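Local coordinates for signal recognition particle receptor FtsY (Sulfolobus acidocaldarius, PDB 5L3S), which serves as the receptor at which the signal recognition particle docks, and combines an SRP54-type helical bundle with a nucleotide-binding domain of the P-loop class, at residues E146-H151 with V157-G162; T117-V122 with S153-Q158; I105-N110 with E203-V208; D167-A172 with L209-P214. All blocks are in the same frame, centred on the assembly; numbering follows the deposited sequence.

Contact 1 of 4, residues E146-H151 with V157-G162; sequences EQLAYH and VQLIRG. With G (guanosine-5'-monophosphate), chain K; SO4 (sulfate ion), chain X.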
# COMPACT_ATOMS: atom_id res chain seq x y z
N GLU B 146 -10.50 7.10 -19.11
CA GLU B 146 -11.18 8.35 -18.73
C GLU B 146 -10.41 9.11 -17.64
O GLU B 146 -10.35 10.35 -17.64
CB GLU B 146 -12.61 8.10 -18.24
CG GLU B 146 -13.64 7.65 -19.31
CD GLU B 146 -13.62 6.15 -19.60
OE1 GLU B 146 -12.65 5.46 -19.22
OE2 GLU B 146 -14.57 5.66 -20.25
N GLN B 147 -9.86 8.36 -16.69
CA GLN B 147 -9.06 8.91 -15.61
C GLN B 147 -7.85 9.66 -16.21
O GLN B 147 -7.57 10.81 -15.85
CB GLN B 147 -8.57 7.77 -14.69
CG GLN B 147 -7.86 8.25 -13.41
CD GLN B 147 -7.20 7.12 -12.62
OE1 GLN B 147 -7.23 5.95 -13.02
NE2 GLN B 147 -6.60 7.47 -11.48
N LEU B 148 -7.15 9.02 -17.14
CA LEU B 148 -5.99 9.68 -17.79
C LEU B 148 -6.41 10.84 -18.66
O LEU B 148 -5.68 11.82 -18.77
CB LEU B 148 -5.19 8.71 -18.67
CG LEU B 148 -4.08 7.84 -18.07
CD1 LEU B 148 -3.60 6.88 -19.15
CD2 LEU B 148 -2.92 8.71 -17.56
N ALA B 149 -7.57 10.71 -19.32
CA ALA B 149 -8.05 11.77 -20.20
C ALA B 149 -8.31 13.07 -19.43
O ALA B 149 -8.05 14.16 -19.94
CB ALA B 149 -9.32 11.32 -20.97
N TYR B 150 -8.81 12.95 -18.20
CA TYR B 150 -8.95 14.11 -17.32
C TYR B 150 -7.58 14.78 -17.06
O TYR B 150 -7.45 15.99 -17.20
CB TYR B 150 -9.60 13.73 -15.98
CG TYR B 150 -9.60 14.89 -15.00
CD1 TYR B 150 -10.65 15.80 -14.98
CD2 TYR B 150 -8.55 15.09 -14.11
CE1 TYR B 150 -10.64 16.88 -14.10
CE2 TYR B 150 -8.53 16.16 -13.25
CZ TYR B 150 -9.58 17.05 -13.24
OH TYR B 150 -9.57 18.12 -12.37
N HIS B 151 -6.58 14.00 -16.65
CA HIS B 151 -5.25 14.56 -16.38
C HIS B 151 -4.60 15.16 -17.64
O HIS B 151 -4.04 16.26 -17.59
CB HIS B 151 -4.32 13.48 -15.82
CG HIS B 151 -4.68 13.02 -14.44
ND1 HIS B 151 -4.78 13.88 -13.37
CD2 HIS B 151 -4.92 11.78 -13.95
CE1 HIS B 151 -5.08 13.19 -12.28
NE2 HIS B 151 -5.15 11.91 -12.60
N VAL B 157 -1.76 18.05 -22.52
CA VAL B 157 -0.89 17.20 -23.32
C VAL B 157 -1.74 16.18 -24.05
O VAL B 157 -2.85 15.87 -23.61
CB VAL B 157 0.18 16.49 -22.47
CG1 VAL B 157 1.09 17.51 -21.81
CG2 VAL B 157 -0.47 15.59 -21.43
N GLN B 158 -1.21 15.65 -25.14
CA GLN B 158 -1.93 14.66 -25.94
C GLN B 158 -1.96 13.29 -25.27
O GLN B 158 -0.94 12.77 -24.84
CB GLN B 158 -1.29 14.53 -27.32
CG GLN B 158 -1.76 13.29 -28.07
CD GLN B 158 -2.93 13.57 -28.99
OE1 GLN B 158 -2.85 14.45 -29.85
NE2 GLN B 158 -4.02 12.82 -28.82
N LEU B 159 -3.15 12.69 -25.22
CA LEU B 159 -3.31 11.32 -24.76
C LEU B 159 -3.56 10.42 -25.96
O LEU B 159 -4.45 10.70 -26.77
CB LEU B 159 -4.50 11.20 -23.80
CG LEU B 159 -4.77 9.79 -23.28
CD1 LEU B 159 -3.60 9.31 -22.41
CD2 LEU B 159 -6.08 9.75 -22.49
N ILE B 160 -2.81 9.34 -26.07
CA ILE B 160 -3.06 8.39 -27.14
C ILE B 160 -3.85 7.21 -26.56
O ILE B 160 -3.37 6.47 -25.69
CB ILE B 160 -1.75 7.92 -27.77
CG1 ILE B 160 -0.97 9.13 -28.32
CG2 ILE B 160 -2.01 6.90 -28.89
CD1 ILE B 160 -1.60 9.75 -29.56
N ARG B 161 -5.08 7.04 -27.03
CA ARG B 161 -5.95 5.98 -26.51
C ARG B 161 -5.87 4.70 -27.36
O ARG B 161 -6.29 3.63 -26.91
CB ARG B 161 -7.40 6.46 -26.44
CG ARG B 161 -7.58 7.75 -25.65
CD ARG B 161 -8.98 7.89 -25.08
NE ARG B 161 -9.43 9.29 -25.05
CZ ARG B 161 -10.41 9.75 -24.26
NH1 ARG B 161 -11.04 8.93 -23.43
NH2 ARG B 161 -10.75 11.03 -24.31
N GLY B 162 -5.35 4.83 -28.57
CA GLY B 162 -5.27 3.71 -29.49
C GLY B 162 -6.60 3.51 -30.20
O GLY B 162 -7.58 4.18 -29.89
OP3 G K . -15.97 11.57 -11.25
P G K . -15.82 12.69 -12.22
OP1 G K . -14.48 12.58 -12.85
OP2 G K . -17.02 12.69 -13.10
O5' G K . -15.87 14.06 -11.41
C5' G K . -14.92 14.35 -10.39
C4' G K . -13.62 14.85 -10.97
O4' G K . -13.88 16.05 -11.76
C3' G K . -12.54 15.23 -9.96
O3' G K . -11.26 14.90 -10.50
C2' G K . -12.66 16.75 -9.88
O2' G K . -11.49 17.40 -9.47
C1' G K . -13.03 17.09 -11.32
N9 G K . -13.73 18.37 -11.48
C8 G K . -15.04 18.66 -11.17
N7 G K . -15.36 19.90 -11.45
C5 G K . -14.20 20.45 -11.97
C6 G K . -13.93 21.76 -12.45
O6 G K . -14.70 22.73 -12.51
N1 G K . -12.62 21.89 -12.90
C2 G K . -11.68 20.89 -12.88
N2 G K . -10.46 21.20 -13.35
N3 G K . -11.91 19.66 -12.44
C4 G K . -13.18 19.52 -12.01
S SO4 X . -5.98 8.22 -30.24
O1 SO4 X . -5.26 6.94 -30.31
O2 SO4 X . -5.22 9.22 -30.99
O3 SO4 X . -6.12 8.65 -28.85
O4 SO4 X . -7.31 8.07 -30.83
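Segment 146-151 of helix 144-155 packs on edge strand 158-160 with Ala149 and Leu159 as the nearest pair, their CA atoms 6.6 Å apart, and no hydrogen bond crosses between them. Leu159 carries the apolar half of the contact. Its CG, anti to the backbone N (chi1 179°), directs both methyls at the helix. CD2 lies against the helix backbone, 3.6 Å from Ala149 N, while CD1 is 4.1 Å from Leu148 CD1, the two leucine side chains crossing at about a right angle. Arg161 supplies the outer half: its chain, bent at chi3, lays the guanidinium beside the helix so that Ala149 CB sits over one face, off-centre toward the rim and 3.6 Å from NH2. The opposite charge of Glu146 stays at a distance, OE1 being 5.7 Å from Arg161 NH1. Just beyond the strand, Arg161 N gives an almost straight bond (175°) to O3 of a sulfate ion, probably from the crystallisation liquor, at 2.6 Å, and Gly162 N binds sulfate O1. Tyr150, turned away from the strand, donates OH to N3 of guanosine-5'-monophosphate at 2.8 Å; N3 lies in the ring plane at its edge, and O3' lies over one face. This is the helix-to-strand return of a beta-alpha-beta unit, and Gln147 on the same helix reaches the bound phosphoaminophosphonic acid-guanylate ester. The chemistry implies a seam held by methyls and a guanidinium face, while Tyr150 OH, Arg161 N and Gly162 N spend their hydrogen bonds on bound molecules instead.

Contact 2 of 4, residues T117-V122 with S153-Q158; sequences TIAKVV and SKLEVQ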
# COMPACT_ATOMS: atom_id res chain seq x y z
N THR B 117 0.99 9.26 -10.72
CA THR B 117 2.42 9.59 -10.79
C THR B 117 2.81 10.01 -12.21
O THR B 117 3.63 10.91 -12.41
CB THR B 117 3.28 8.39 -10.31
OG1 THR B 117 2.95 8.10 -8.94
CG2 THR B 117 4.79 8.73 -10.41
N ILE B 118 2.19 9.39 -13.20
CA ILE B 118 2.43 9.80 -14.58
C ILE B 118 2.04 11.26 -14.81
O ILE B 118 2.80 12.02 -15.42
CB ILE B 118 1.71 8.86 -15.56
CG1 ILE B 118 2.56 7.61 -15.74
CG2 ILE B 118 1.49 9.54 -16.91
CD1 ILE B 118 1.88 6.55 -16.53
N ALA B 119 0.91 11.66 -14.25
CA ALA B 119 0.48 13.06 -14.32
C ALA B 119 1.48 14.02 -13.67
O ALA B 119 1.75 15.10 -14.19
CB ALA B 119 -0.90 13.21 -13.70
N LYS B 120 2.03 13.63 -12.52
CA LYS B 120 3.03 14.46 -11.85
C LYS B 120 4.30 14.55 -12.69
O LYS B 120 4.95 15.60 -12.74
CB LYS B 120 3.40 13.86 -10.48
CG LYS B 120 2.23 13.74 -9.50
CD LYS B 120 2.71 13.11 -8.20
CE LYS B 120 1.55 12.87 -7.23
NZ LYS B 120 2.07 12.37 -5.91
N VAL B 121 4.67 13.43 -13.32
CA VAL B 121 5.86 13.40 -14.16
C VAL B 121 5.67 14.29 -15.38
O VAL B 121 6.56 15.05 -15.75
CB VAL B 121 6.25 11.95 -14.55
CG1 VAL B 121 7.40 11.96 -15.58
CG2 VAL B 121 6.68 11.16 -13.31
N VAL B 122 4.50 14.22 -16.00
CA VAL B 122 4.18 15.18 -17.06
C VAL B 122 4.34 16.62 -16.59
O VAL B 122 4.95 17.45 -17.28
CB VAL B 122 2.72 15.02 -17.56
CG1 VAL B 122 2.35 16.17 -18.52
CG2 VAL B 122 2.55 13.68 -18.24
N SER B 153 -6.04 16.38 -20.27
CA SER B 153 -6.73 17.63 -20.57
C SER B 153 -6.29 18.78 -19.66
O SER B 153 -6.06 19.91 -20.13
CB SER B 153 -8.25 17.41 -20.49
OG SER B 153 -8.94 18.64 -20.66
N LYS B 154 -6.17 18.52 -18.37
CA LYS B 154 -5.75 19.56 -17.44
C LYS B 154 -4.27 19.95 -17.64
O LYS B 154 -3.90 21.11 -17.46
CB LYS B 154 -6.01 19.10 -15.99
CG LYS B 154 -5.82 20.19 -14.95
CD LYS B 154 -6.46 19.79 -13.62
CE LYS B 154 -5.95 20.65 -12.46
NZ LYS B 154 -6.21 22.10 -12.66
N LEU B 155 -3.44 18.98 -18.00
CA LEU B 155 -2.01 19.25 -18.24
C LEU B 155 -1.77 19.76 -19.66
O LEU B 155 -0.67 20.18 -20.01
CB LEU B 155 -1.20 17.98 -18.01
CG LEU B 155 -1.22 17.44 -16.57
CD1 LEU B 155 -0.95 15.97 -16.59
CD2 LEU B 155 -0.20 18.17 -15.72
N GLU B 156 -2.83 19.72 -20.47
CA GLU B 156 -2.79 20.14 -21.87
C GLU B 156 -1.75 19.37 -22.68
O GLU B 156 -0.94 19.95 -23.40
CB GLU B 156 -2.56 21.65 -22.01
CG GLU B 156 -3.69 22.49 -21.44
CD GLU B 156 -3.48 23.97 -21.64
OE1 GLU B 156 -2.49 24.51 -21.10
OE2 GLU B 156 -4.29 24.60 -22.35
N VAL B 157 -1.76 18.05 -22.52
CA VAL B 157 -0.89 17.20 -23.32
C VAL B 157 -1.74 16.18 -24.05
O VAL B 157 -2.85 15.87 -23.61
CB VAL B 157 0.18 16.49 -22.47
CG1 VAL B 157 1.09 17.51 -21.81
CG2 VAL B 157 -0.47 15.59 -21.43
N GLN B 158 -1.21 15.65 -25.14
CA GLN B 158 -1.93 14.66 -25.94
C GLN B 158 -1.96 13.29 -25.27
O GLN B 158 -0.94 12.77 -24.84
CB GLN B 158 -1.29 14.53 -27.32
CG GLN B 158 -1.76 13.29 -28.07
CD GLN B 158 -2.93 13.57 -28.99
OE1 GLN B 158 -2.85 14.45 -29.85
NE2 GLN B 158 -4.02 12.82 -28.82
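Val122 and Val157 reach toward each other tip to tip, with their CG1 methyls 3.8 Å apart, while Leu155 comes across Val122 obliquely and fills the angle between Val122 and Ala119. The orientation of Val122 follows from its torsion: CG1 stands anti to the backbone N (chi1 172°), which sends that one methyl out from helix 114-127 to meet both partners. It lies 3.8 Å from Leu155 CD1 as well, so a single branch of Val122 serves two contacts. Leu155 CD1 is the other shared methyl. Besides Val122, it rests 4.0 Å from Ala119 CB and 3.7 Å from Ala119 O, lying against the helix backbone. Between Leu155 and Val157 the chain turns sharply. Glu156, with positive phi, is the C-prime residue of a Schellman motif that ends helix 144-155; its own inner bond, Glu156 N to Ser153 O, is weak at 3.3 Å. The reversal points the Glu156 side chain away from helix 114-127 and brings Val157 back toward it, so that Leu155 before the turn and Val157 after it clasp Val122 together. No polar bond crosses the contact. On the sheet side, Val122 also touches Thr132 and Ile134 of strand 132-137 and Leu188 of strand 186-191, and Tyr279 packs on Ala119 and Leu155. Lys126 NZ, farther along helix 114-127, bonds Leu155 O, so helix 114-127 and the end of helix 144-155 pack together over strands 132-137 and 186-191.

Contact 3 of 4, residues I105-N110 with E203-V208; sequences IFFGVN and EELKKV. Unlike the reference sequence in segment 203-208: Lys207 (reference Arg). With GNP (phosphoaminophosphonic acid-guanylate ester), chain I.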
# COMPACT_ATOMS: atom_id res chain seq x y z
N ILE B 105 8.22 3.73 -19.23
CA ILE B 105 7.06 2.93 -18.86
C ILE B 105 6.99 2.85 -17.34
O ILE B 105 8.03 2.90 -16.66
CB ILE B 105 7.10 1.52 -19.52
CG1 ILE B 105 5.76 0.77 -19.34
CG2 ILE B 105 8.28 0.72 -19.00
CD1 ILE B 105 5.62 -0.45 -20.27
N PHE B 106 5.76 2.76 -16.83
CA PHE B 106 5.48 2.72 -15.40
C PHE B 106 4.69 1.45 -15.13
O PHE B 106 3.71 1.17 -15.84
CB PHE B 106 4.64 3.95 -14.99
CG PHE B 106 5.33 5.27 -15.23
CD1 PHE B 106 5.44 5.79 -16.52
CD2 PHE B 106 5.84 6.00 -14.18
CE1 PHE B 106 6.07 7.00 -16.74
CE2 PHE B 106 6.47 7.22 -14.39
CZ PHE B 106 6.59 7.72 -15.67
N PHE B 107 5.10 0.66 -14.14
CA PHE B 107 4.31 -0.51 -13.76
C PHE B 107 4.38 -0.78 -12.26
O PHE B 107 5.15 -0.15 -11.53
CB PHE B 107 4.72 -1.76 -14.58
CG PHE B 107 6.21 -2.08 -14.55
CD1 PHE B 107 6.77 -2.80 -13.49
CD2 PHE B 107 7.03 -1.71 -15.62
CE1 PHE B 107 8.14 -3.10 -13.48
CE2 PHE B 107 8.39 -2.01 -15.61
CZ PHE B 107 8.94 -2.70 -14.54
N GLY B 108 3.57 -1.71 -11.78
CA GLY B 108 3.57 -2.01 -10.36
C GLY B 108 2.23 -2.64 -10.01
O GLY B 108 1.36 -2.77 -10.87
N VAL B 109 2.05 -3.02 -8.74
CA VAL B 109 0.81 -3.69 -8.36
C VAL B 109 -0.37 -2.74 -8.30
O VAL B 109 -0.22 -1.52 -8.36
CB VAL B 109 0.96 -4.48 -7.01
CG1 VAL B 109 2.16 -5.41 -7.06
CG2 VAL B 109 1.09 -3.53 -5.84
N ASN B 110 -1.57 -3.30 -8.19
CA ASN B 110 -2.79 -2.50 -8.22
C ASN B 110 -2.88 -1.44 -7.15
O ASN B 110 -2.65 -1.70 -5.97
CB ASN B 110 -4.00 -3.43 -8.08
CG ASN B 110 -3.97 -4.52 -9.09
OD1 ASN B 110 -3.28 -5.53 -8.90
ND2 ASN B 110 -4.69 -4.33 -10.19
N GLU B 203 3.31 -11.60 -18.32
CA GLU B 203 3.53 -11.81 -19.75
C GLU B 203 2.95 -10.65 -20.59
O GLU B 203 3.59 -10.19 -21.54
CB GLU B 203 2.98 -13.16 -20.21
CG GLU B 203 3.09 -13.42 -21.71
CD GLU B 203 4.52 -13.29 -22.23
OE1 GLU B 203 5.47 -13.63 -21.49
OE2 GLU B 203 4.69 -12.86 -23.39
N GLU B 204 1.76 -10.18 -20.23
CA GLU B 204 1.18 -9.02 -20.94
C GLU B 204 2.11 -7.80 -20.88
O GLU B 204 2.26 -7.07 -21.86
CB GLU B 204 -0.21 -8.66 -20.41
CG GLU B 204 -1.29 -9.63 -20.87
CD GLU B 204 -2.71 -9.15 -20.57
OE1 GLU B 204 -2.94 -7.92 -20.49
OE2 GLU B 204 -3.60 -10.02 -20.44
N LEU B 205 2.73 -7.59 -19.73
CA LEU B 205 3.65 -6.47 -19.57
C LEU B 205 4.90 -6.66 -20.41
O LEU B 205 5.33 -5.73 -21.08
CB LEU B 205 4.02 -6.30 -18.09
CG LEU B 205 5.03 -5.22 -17.75
CD1 LEU B 205 4.52 -3.85 -18.18
CD2 LEU B 205 5.26 -5.24 -16.24
N LYS B 206 5.48 -7.85 -20.37
CA LYS B 206 6.68 -8.18 -21.14
C LYS B 206 6.43 -8.01 -22.63
O LYS B 206 7.33 -7.67 -23.40
CB LYS B 206 7.15 -9.60 -20.83
CG LYS B 206 7.64 -9.79 -19.40
CD LYS B 206 7.94 -11.24 -19.10
CE LYS B 206 9.14 -11.73 -19.89
NZ LYS B 206 9.27 -13.21 -19.79
N LYS B 207 5.20 -8.25 -23.03
CA LYS B 207 4.78 -8.02 -24.40
C LYS B 207 4.78 -6.52 -24.76
O LYS B 207 5.16 -6.13 -25.87
CB LYS B 207 3.41 -8.65 -24.61
CG LYS B 207 2.85 -8.52 -25.99
CD LYS B 207 1.61 -9.41 -26.11
CE LYS B 207 0.86 -9.08 -27.37
NZ LYS B 207 -0.05 -7.91 -27.15
N VAL B 208 4.34 -5.67 -23.83
CA VAL B 208 4.41 -4.23 -24.08
C VAL B 208 5.88 -3.78 -24.14
O VAL B 208 6.26 -2.95 -24.98
CB VAL B 208 3.66 -3.43 -23.00
CG1 VAL B 208 3.85 -1.93 -23.20
CG2 VAL B 208 2.17 -3.78 -23.01
PG GNP I . -9.21 5.57 -4.68
O1G GNP I . -8.24 6.40 -5.54
O2G GNP I . -10.64 5.99 -4.87
O3G GNP I . -8.69 5.70 -3.26
N3B GNP I . -9.00 4.03 -5.10
PB GNP I . -9.94 2.80 -4.52
O1B GNP I . -11.30 3.14 -4.93
O2B GNP I . -9.65 2.60 -3.09
O3A GNP I . -9.45 1.51 -5.21
PA GNP I . -9.83 1.01 -6.65
O1A GNP I . -9.63 2.05 -7.68
O2A GNP I . -11.16 0.37 -6.60
O5' GNP I . -8.84 -0.19 -6.91
C5' GNP I . -7.42 -0.03 -6.90
C4' GNP I . -6.84 -1.17 -7.73
O4' GNP I . -6.89 -2.41 -6.99
C3' GNP I . -7.58 -1.46 -9.03
O3' GNP I . -6.64 -1.83 -10.01
C2' GNP I . -8.46 -2.67 -8.69
O2' GNP I . -8.71 -3.45 -9.84
C1' GNP I . -7.52 -3.42 -7.76
N9 GNP I . -8.09 -4.35 -6.76
C8 GNP I . -9.08 -4.14 -5.83
N7 GNP I . -9.28 -5.19 -5.05
C5 GNP I . -8.34 -6.14 -5.50
C6 GNP I . -8.05 -7.48 -5.09
O6 GNP I . -8.59 -8.16 -4.19
N1 GNP I . -7.02 -8.04 -5.84
C2 GNP I . -6.35 -7.41 -6.86
N2 GNP I . -5.38 -8.08 -7.51
N3 GNP I . -6.63 -6.18 -7.24
C4 GNP I . -7.61 -5.61 -6.54
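Phe107 has its CG between the backbone N and the carbonyl carbon (chi1 53°), which turns one ring face to Leu205, whose own CG, anti to its backbone N, directs both methyls at the strand. Leu205 CD2 makes a CH-pi contact over that face, 4.0 Å from the centroid and 24° off the ring normal, displaced toward CG, the ring atom nearest to it at 3.7 Å. The other methyl, CD1, is 4.1 Å from Ile105 CD1. That same Ile105 methyl meets Val208 CG1 at 3.7 Å, so the strand offers one isoleucine tip to two residues of a single helical face. Strand 105-107 and helix 203-208 run antiparallel (172°) with their axes 11.0 Å apart, the usual layering of helix on sheet in a P-loop fold, in which strand 102-107 is a central strand and leads into a loop consistent with the P-loop (Walker A) of this family. Phe106 turns away from helix 199-212, toward helix 114-127 on the other side. At the far end of the segment, Asn110 ND2 donates a nearly straight bond to O3' of phosphoaminophosphonic acid-guanylate ester at 3.2 Å, a ligand also hydrogen-bonded by the chain of another protein.

Contact 4 of 4, residues D167-A172 with L209-P214; sequences DPASVA and LRIAKP. With SO4 (sulfate ion), chain Y.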
# COMPACT_ATOMS: atom_id res chain seq x y z
N ASP B 167 -5.23 -3.46 -27.68
CA ASP B 167 -4.57 -4.02 -26.51
C ASP B 167 -3.42 -3.09 -26.05
O ASP B 167 -3.05 -2.17 -26.79
CB ASP B 167 -4.11 -5.47 -26.81
CG ASP B 167 -2.87 -5.54 -27.71
OD1 ASP B 167 -1.85 -4.86 -27.44
OD2 ASP B 167 -2.90 -6.32 -28.68
N PRO B 168 -2.87 -3.31 -24.85
CA PRO B 168 -1.83 -2.38 -24.35
C PRO B 168 -0.65 -2.14 -25.30
O PRO B 168 -0.17 -1.01 -25.40
CB PRO B 168 -1.37 -3.04 -23.06
CG PRO B 168 -2.64 -3.72 -22.54
CD PRO B 168 -3.27 -4.28 -23.81
N ALA B 169 -0.19 -3.18 -25.99
CA ALA B 169 0.97 -3.05 -26.87
C ALA B 169 0.65 -2.22 -28.11
O ALA B 169 1.49 -1.47 -28.60
CB ALA B 169 1.49 -4.42 -27.28
N SER B 170 -0.57 -2.37 -28.62
CA SER B 170 -0.99 -1.64 -29.80
C SER B 170 -1.11 -0.16 -29.44
O SER B 170 -0.71 0.70 -30.23
CB SER B 170 -2.33 -2.18 -30.31
OG SER B 170 -2.90 -1.29 -31.26
N VAL B 171 -1.65 0.13 -28.26
CA VAL B 171 -1.76 1.52 -27.81
C VAL B 171 -0.36 2.17 -27.70
O VAL B 171 -0.14 3.28 -28.18
CB VAL B 171 -2.51 1.67 -26.47
CG1 VAL B 171 -2.56 3.14 -26.04
CG2 VAL B 171 -3.93 1.10 -26.57
N ALA B 172 0.58 1.45 -27.08
CA ALA B 172 1.95 1.96 -26.93
C ALA B 172 2.65 2.15 -28.26
O ALA B 172 3.33 3.16 -28.49
CB ALA B 172 2.77 1.03 -26.00
N LEU B 209 6.72 -4.33 -23.27
CA LEU B 209 8.14 -3.97 -23.26
C LEU B 209 8.85 -4.33 -24.55
O LEU B 209 9.66 -3.55 -25.06
CB LEU B 209 8.86 -4.63 -22.08
CG LEU B 209 8.43 -4.22 -20.68
CD1 LEU B 209 9.16 -5.07 -19.66
CD2 LEU B 209 8.72 -2.75 -20.46
N ARG B 210 8.56 -5.51 -25.09
CA ARG B 210 9.21 -5.94 -26.32
C ARG B 210 8.85 -5.00 -27.47
O ARG B 210 9.67 -4.72 -28.34
CB ARG B 210 8.84 -7.38 -26.67
CG ARG B 210 9.46 -8.40 -25.72
CD ARG B 210 9.36 -9.82 -26.27
NE ARG B 210 8.01 -10.37 -26.13
CZ ARG B 210 7.58 -11.05 -25.08
NH1 ARG B 210 8.39 -11.28 -24.05
NH2 ARG B 210 6.34 -11.51 -25.05
N ILE B 211 7.63 -4.51 -27.45
CA ILE B 211 7.11 -3.71 -28.54
C ILE B 211 7.51 -2.25 -28.38
O ILE B 211 7.86 -1.59 -29.36
CB ILE B 211 5.58 -3.90 -28.67
CG1 ILE B 211 5.32 -5.16 -29.51
CG2 ILE B 211 4.92 -2.69 -29.31
CD1 ILE B 211 4.22 -6.04 -28.98
N ALA B 212 7.51 -1.76 -27.14
CA ALA B 212 7.82 -0.35 -26.87
C ALA B 212 9.31 -0.06 -26.69
O ALA B 212 9.74 1.08 -26.84
CB ALA B 212 7.05 0.12 -25.64
N LYS B 213 10.08 -1.10 -26.36
CA LYS B 213 11.51 -0.97 -26.06
C LYS B 213 11.86 0.30 -25.28
O LYS B 213 12.54 1.17 -25.79
CB LYS B 213 12.34 -1.04 -27.35
CG LYS B 213 12.17 -2.34 -28.11
CD LYS B 213 13.03 -2.37 -29.37
CE LYS B 213 12.62 -3.53 -30.25
NZ LYS B 213 12.34 -4.75 -29.42
N PRO B 214 11.36 0.41 -24.04
CA PRO B 214 11.50 1.68 -23.32
C PRO B 214 12.94 2.03 -22.99
O PRO B 214 13.81 1.16 -22.86
CB PRO B 214 10.67 1.47 -22.04
CG PRO B 214 10.51 -0.00 -21.92
CD PRO B 214 10.48 -0.53 -23.33
S SO4 Y . 12.07 -11.32 -23.54
O1 SO4 Y . 13.13 -10.34 -23.78
O2 SO4 Y . 12.01 -12.25 -24.67
O3 SO4 Y . 12.36 -12.06 -22.31
O4 SO4 Y . 10.79 -10.63 -23.41
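Two neighbouring helices of the nucleotide-binding domain pack side by side here, the start of helix 168-181 against the last turn of helix 199-212, through Ala169 with Ile211 and Ala172 with Ala212. Ile211 CD1 extends over Ala169 CB at 3.6 Å, while its CG2, anti to the backbone N, lies 3.7 Å from Ala169 O; the isoleucine thus straddles the alanine. One turn along helix 168-181, Ala172 CB faces Ala212 CB, from the residue after Ile211, at 4.4 Å, a small-to-small pairing that lets the backbones come close. Asp167 is the N-cap of helix 168-181: its OD1 accepts from Ser170 N at 3.0 Å, the donor lying above the carboxylate plane (44° out of it), and more weakly from Ala169 N. Lys213, the first residue past helix 199-212, has positive phi, and its NZ folds back to Arg210 O at 2.9 Å, in the carbonyl plane. Arg210 NH1 donates to O4 of another sulfate ion, probably from the crystallisation liquor, at 2.6 Å, near the guanidinium plane. On the sheet side, Ala172 touches Ser137 at the end of strand 132-137, while Leu209 and Pro214 lie on Ile105 of strand 102-107.

In the fold
From the N terminus, the helical bundle comes first and all four contacts follow in the P-loop domain. Strand 102-107 opens contact 3, which closes only at helix 199-212, with ninety-two residues between its segments. Within that span contact 2 opens on helix 114-127, and contact 1 opens later on helix 144-155; both end on the stretch around Val157 and Gln158, and they touch where His151 packs on Ala119. Contact 4 opens at helix 168-181, after contact 1 has closed, and ends beyond contact 3, so the two cross, sharing helix 199-212 and joined by the Glu203-Arg210 salt bridge. Val171 meets Ile160 and Arg161, linking contact 4 to the edge strand, while Phe106 on Ile118 links contacts 2 and 3 through the sheet.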